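Local coordinates for protein superoxide dismutase [Fe] (PDB 1WB7) that destroys toxic superoxide radicals in the cell, using one iron ion per subunit to convert them into oxygen and hydrogen peroxide, at residues T124-A127 and N128-P131; I168-E171 and F172-Y176. The protein carries 1 engineered substitution. One frame throughout, in Å; residues are numbered along the deposited sequence.

Contact 1: residues T124-A127 and N128-P131; sequences TETA and NSLP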
loop_
_atom_site.group_PDB
_atom_site.type_symbol
_atom_site.label_atom_id
_atom_site.label_comp_id
_atom_site.label_asym_id
_atom_site.label_seq_id
_atom_site.Cartn_x
_atom_site.Cartn_y
_atom_site.Cartn_z
ATOM N N THR A 124 -22.009 6.997 0.263
ATOM C CA THR A 124 -22.334 5.667 0.746
ATOM C C THR A 124 -21.778 4.631 -0.228
ATOM O O THR A 124 -21.186 3.631 0.176
ATOM C CB THR A 124 -23.862 5.516 0.889
ATOM O OG1 THR A 124 -24.328 6.441 1.878
ATOM C CG2 THR A 124 -24.241 4.102 1.309
ATOM N N GLU A 125 -21.949 4.897 -1.515
ATOM C CA GLU A 125 -21.470 4.004 -2.562
ATOM C C GLU A 125 -19.950 3.882 -2.506
ATOM O O GLU A 125 -19.396 2.784 -2.605
ATOM C CB GLU A 125 -21.889 4.554 -3.927
ATOM C CG GLU A 125 -21.465 3.713 -5.111
ATOM C CD GLU A 125 -21.677 4.438 -6.433
ATOM O OE1 GLU A 125 -22.469 5.405 -6.466
ATOM O OE2 GLU A 125 -21.058 4.035 -7.437
ATOM N N THR A 126 -19.280 5.017 -2.342
ATOM C CA THR A 126 -17.828 5.037 -2.292
ATOM C C THR A 126 -17.322 4.362 -1.022
ATOM O O THR A 126 -16.345 3.616 -1.057
ATOM C CB THR A 126 -17.299 6.481 -2.380
ATOM O OG1 THR A 126 -17.770 7.080 -3.594
ATOM C CG2 THR A 126 -15.784 6.500 -2.392
ATOM N N ALA A 127 -18.000 4.606 0.095
ATOM C CA ALA A 127 -17.605 3.994 1.356
ATOM C C ALA A 127 -17.710 2.468 1.274
ATOM O O ALA A 127 -16.826 1.758 1.742
ATOM C CB ALA A 127 -18.480 4.514 2.489
ATOM N N ASN A 128 -18.786 1.967 0.675
ATOM C CA ASN A 128 -18.973 0.527 0.566
ATOM C C ASN A 128 -18.035 -0.142 -0.427
ATOM O O ASN A 128 -17.834 -1.350 -0.364
ATOM C CB ASN A 128 -20.423 0.190 0.197
ATOM C CG ASN A 128 -21.398 0.486 1.322
ATOM O OD1 ASN A 128 -21.113 0.221 2.488
ATOM N ND2 ASN A 128 -22.560 1.023 0.975
ATOM N N SER A 129 -17.456 0.635 -1.337
ATOM C CA SER A 129 -16.547 0.080 -2.333
ATOM C C SER A 129 -15.158 -0.167 -1.757
ATOM O O SER A 129 -14.324 -0.820 -2.384
ATOM C CB SER A 129 -16.412 1.031 -3.525
ATOM O OG SER A 129 -15.614 2.159 -3.184
ATOM N N LEU A 130 -14.905 0.362 -0.564
ATOM C CA LEU A 130 -13.600 0.204 0.069
ATOM C C LEU A 130 -13.210 -1.256 0.253
ATOM O O LEU A 130 -13.874 -1.998 0.973
ATOM C CB LEU A 130 -13.573 0.909 1.425
ATOM C CG LEU A 130 -12.351 0.622 2.304
ATOM C CD1 LEU A 130 -11.083 1.064 1.590
ATOM C CD2 LEU A 130 -12.495 1.337 3.634
ATOM N N PRO A 131 -12.125 -1.688 -0.404
ATOM C CA PRO A 131 -11.655 -3.072 -0.295
ATOM C C PRO A 131 -10.838 -3.261 0.978
ATOM O O PRO A 131 -9.682 -2.845 1.048
ATOM C CB PRO A 131 -10.803 -3.239 -1.546
ATOM C CG PRO A 131 -10.163 -1.871 -1.661
ATOM C CD PRO A 131 -11.344 -0.947 -1.414
#

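Contact 2: residues I168-E171 and F172-Y176; sequences ILDE and FEHAY. With FE (Fe (III) ion), chain C.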
loop_
_atom_site.group_PDB
_atom_site.type_symbol
_atom_site.label_atom_id
_atom_site.label_comp_id
_atom_site.label_asym_id
_atom_site.label_seq_id
_atom_site.Cartn_x
_atom_site.Cartn_y
_atom_site.Cartn_z
ATOM N N ILE A 168 -15.853 12.111 8.404
ATOM C CA ILE A 168 -15.005 10.939 8.518
ATOM C C ILE A 168 -15.772 9.734 9.037
ATOM O O ILE A 168 -16.470 9.810 10.052
ATOM C CB ILE A 168 -13.766 11.212 9.415
ATOM C CG1 ILE A 168 -12.918 9.938 9.512
ATOM C CG2 ILE A 168 -14.195 11.700 10.792
ATOM C CD1 ILE A 168 -11.488 10.183 9.980
ATOM N N LEU A 169 -15.651 8.624 8.313
ATOM C CA LEU A 169 -16.324 7.381 8.681
ATOM C C LEU A 169 -15.308 6.256 8.870
ATOM O O LEU A 169 -14.550 5.941 7.953
ATOM C CB LEU A 169 -17.320 6.986 7.588
ATOM C CG LEU A 169 -17.935 5.586 7.668
ATOM C CD1 LEU A 169 -18.773 5.451 8.934
ATOM C CD2 LEU A 169 -18.798 5.346 6.430
ATOM N N ASP A 170 -15.293 5.655 10.056
ATOM C CA ASP A 170 -14.373 4.557 10.345
ATOM C C ASP A 170 -14.896 3.260 9.722
ATOM O O ASP A 170 -16.028 2.844 9.983
ATOM C CB ASP A 170 -14.232 4.362 11.858
ATOM C CG ASP A 170 -13.160 3.344 12.219
ATOM O OD1 ASP A 170 -12.609 2.692 11.306
ATOM O OD2 ASP A 170 -12.866 3.193 13.423
ATOM N N GLU A 171 -14.069 2.614 8.908
ATOM C CA GLU A 171 -14.488 1.376 8.278
ATOM C C GLU A 171 -13.670 0.151 8.673
ATOM O O GLU A 171 -13.659 -0.845 7.959
ATOM C CB GLU A 171 -14.510 1.533 6.754
ATOM C CG GLU A 171 -15.579 2.504 6.271
ATOM C CD GLU A 171 -15.756 2.479 4.767
ATOM O OE1 GLU A 171 -16.229 1.449 4.236
ATOM O OE2 GLU A 171 -15.416 3.487 4.119
ATOM N N PHE A 172 -12.966 0.229 9.800
ATOM C CA PHE A 172 -12.233 -0.934 10.284
ATOM C C PHE A 172 -13.354 -1.790 10.849
ATOM O O PHE A 172 -14.388 -1.266 11.253
ATOM C CB PHE A 172 -11.253 -0.564 11.401
ATOM C CG PHE A 172 -9.843 -0.360 10.924
ATOM C CD1 PHE A 172 -9.526 0.698 10.072
ATOM C CD2 PHE A 172 -8.833 -1.240 11.309
ATOM C CE1 PHE A 172 -8.216 0.875 9.608
ATOM C CE2 PHE A 172 -7.524 -1.073 10.850
ATOM C CZ PHE A 172 -7.213 -0.014 9.999
ATOM N N GLU A 173 -13.164 -3.099 10.886
ATOM C CA GLU A 173 -14.216 -3.979 11.376
ATOM C C GLU A 173 -14.608 -3.774 12.836
ATOM O O GLU A 173 -15.764 -3.995 13.196
ATOM C CB GLU A 173 -13.821 -5.430 11.113
ATOM C CG GLU A 173 -13.639 -5.708 9.630
ATOM C CD GLU A 173 -13.166 -7.115 9.341
ATOM O OE1 GLU A 173 -12.145 -7.527 9.932
ATOM O OE2 GLU A 173 -13.812 -7.798 8.511
ATOM N N HIS A 174 -13.665 -3.336 13.670
ATOM C CA HIS A 174 -13.953 -3.119 15.090
ATOM C C HIS A 174 -14.918 -1.964 15.326
ATOM O O HIS A 174 -15.394 -1.757 16.433
ATOM C CB HIS A 174 -12.661 -2.860 15.879
ATOM C CG HIS A 174 -11.940 -1.613 15.474
ATOM N ND1 HIS A 174 -10.699 -1.632 14.876
ATOM C CD2 HIS A 174 -12.284 -0.309 15.585
ATOM C CE1 HIS A 174 -10.309 -0.392 14.635
ATOM N NE2 HIS A 174 -11.253 0.430 15.056
ATOM N N ALA A 175 -15.212 -1.205 14.282
ATOM C CA ALA A 175 -16.125 -0.082 14.424
ATOM C C ALA A 175 -17.577 -0.530 14.327
ATOM O O ALA A 175 -18.484 0.235 14.649
ATOM C CB ALA A 175 -15.836 0.953 13.355
ATOM N N TYR A 176 -17.800 -1.771 13.901
ATOM C CA TYR A 176 -19.167 -2.257 13.730
ATOM C C TYR A 176 -19.408 -3.751 13.922
ATOM O O TYR A 176 -20.548 -4.165 14.114
ATOM C CB TYR A 176 -19.653 -1.880 12.327
ATOM C CG TYR A 176 -18.856 -2.541 11.212
ATOM C CD1 TYR A 176 -19.062 -3.880 10.871
ATOM C CD2 TYR A 176 -17.868 -1.836 10.525
ATOM C CE1 TYR A 176 -18.303 -4.504 9.870
ATOM C CE2 TYR A 176 -17.101 -2.449 9.527
ATOM C CZ TYR A 176 -17.324 -3.781 9.205
ATOM O OH TYR A 176 -16.569 -4.379 8.221
HETATM FE FE FE C . -11.544 2.526 14.678
HETATM O O HOH W 1 -10.067 2.229 12.838
HETATM O O HOH W 2 -14.357 -3.281 6.990
#

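Contact 1: residues T124-A127 and N128-P131
Thr124 and Asn128 form the last regular helical turn of this stretch, with Asn128 N bonding back to Thr124 O at 3.0 Å, after which the spacing tightens: Ser129 N reaches Thr126 O at 3.2 Å and keeps just a weak bond to Glu125 O, and Leu130 N makes a weak bond to Ala127 O. Near the end of the helix, Thr126 O accepts from both Ser129 OG and Ser129 N. Ser129 OG lies 2.7 Å from Thr126 O and only 23° from its carbonyl plane, whereas Ser129 N stands above that plane, on the same face. With chi1 at 74°, OG sits between the serine's own backbone N and carbonyl carbon, folded back over the turn. It also bonds Gln68 of the second subunit, so the helix end and the interface share one hydroxyl. One turn apart, Thr124 and Asn128 run side by side, and Thr124 CG2 is 3.5 Å from Asn128 ND2. The amide nitrogen comes 3.1 Å from Thr124 O, but at an angle too poor for a hydrogen bond, so the amide meets Thr124 by contact alone. Thr124 OG1 turns the other way, to Lys120 O and Trp192. With an alanine at Asn128 the amide is gone, and Thr124 CG2 would probably lose its neighbour, with a gap opening against Ala185 and Val188 of helix 184-191. Leu130 CB closes on Ala127 O at 3.4 Å as the chain leaves the helix, and Arg184 binds Leu130 O. Serine hydroxyls bonded to a carbonyl three residues back are a familiar feature of helices; here one bonds back to Thr126 O where the chain passes from helix 116-128 toward strand 134-140, in the iron/manganese superoxide dismutase C-terminal domain.

Contact 2: residues I168-E171 and F172-Y176
Asp170 and His174 meet at the iron, which Asp170 OD2 binds at 1.9 Å and His174 NE2 at 2.1 Å; His33 and His84 complete the protein ligands, and a water lies 2.4 Å from the metal. Carboxylate and imidazole cross at about a right angle, their planes 75° apart, so each points one atom at the ion without stacking on the other. The second carboxylate oxygen does the positioning. Phe172 N donates to Asp170 OD1 at 2.9 Å in a nearly straight bond (171°), coming from above the carboxylate plane, and the iron-bound water gives OD1 a further, weak bond. Because CG is anti to the backbone N (chi1 -173°), the carboxylate swings beyond the strand end to where both the amide and the metal can hold it. Ala175 CB packs 3.7 Å from Asp170 OD2, while Phe172 CB covers one face of the imidazole near its rim. His174 ND1 is fixed by Glu173 of the third subunit, and Glu173 returns the bond to that subunit's His174, a reciprocal bridge well known between iron/manganese dismutase subunits. Farther out, a second water joins Glu171 O to Tyr176 OH, lying at the edge of the phenol ring, and Glu173 O lies over one face of that ring. Strand 165-170 pairs with strand 134-140 on one side of this turn; Tyr87 of helix 67-89 touches Asp170, and Tyr187 of helix 184-191 packs on Ala175 and Tyr176 and bonds Asp170 O.

In the fold
Coming from its N terminus, the chain first lays down helices 27-57 and 67-89, which supply two iron ligands, and then reaches contact 1, which ends helix 116-128 and leads into strand 134-140. After the other sheet strands, contact 2 turns strand 165-170 toward helix 177-180. The two turns follow in series, neither nested nor crossed, yet they meet in space: Ala127 CB packs 4.0 Å from Leu169 CD2, Leu130 CD2 lies 3.6 Å from Glu171 CD, and Ala127 O comes close to the Glu171 carboxylate. Arg184 of helix 184-191 bonds Leu130 O and makes only a long, weak ion pair with Glu171. Together they join helix end, sheet and metal site within one C-terminal domain.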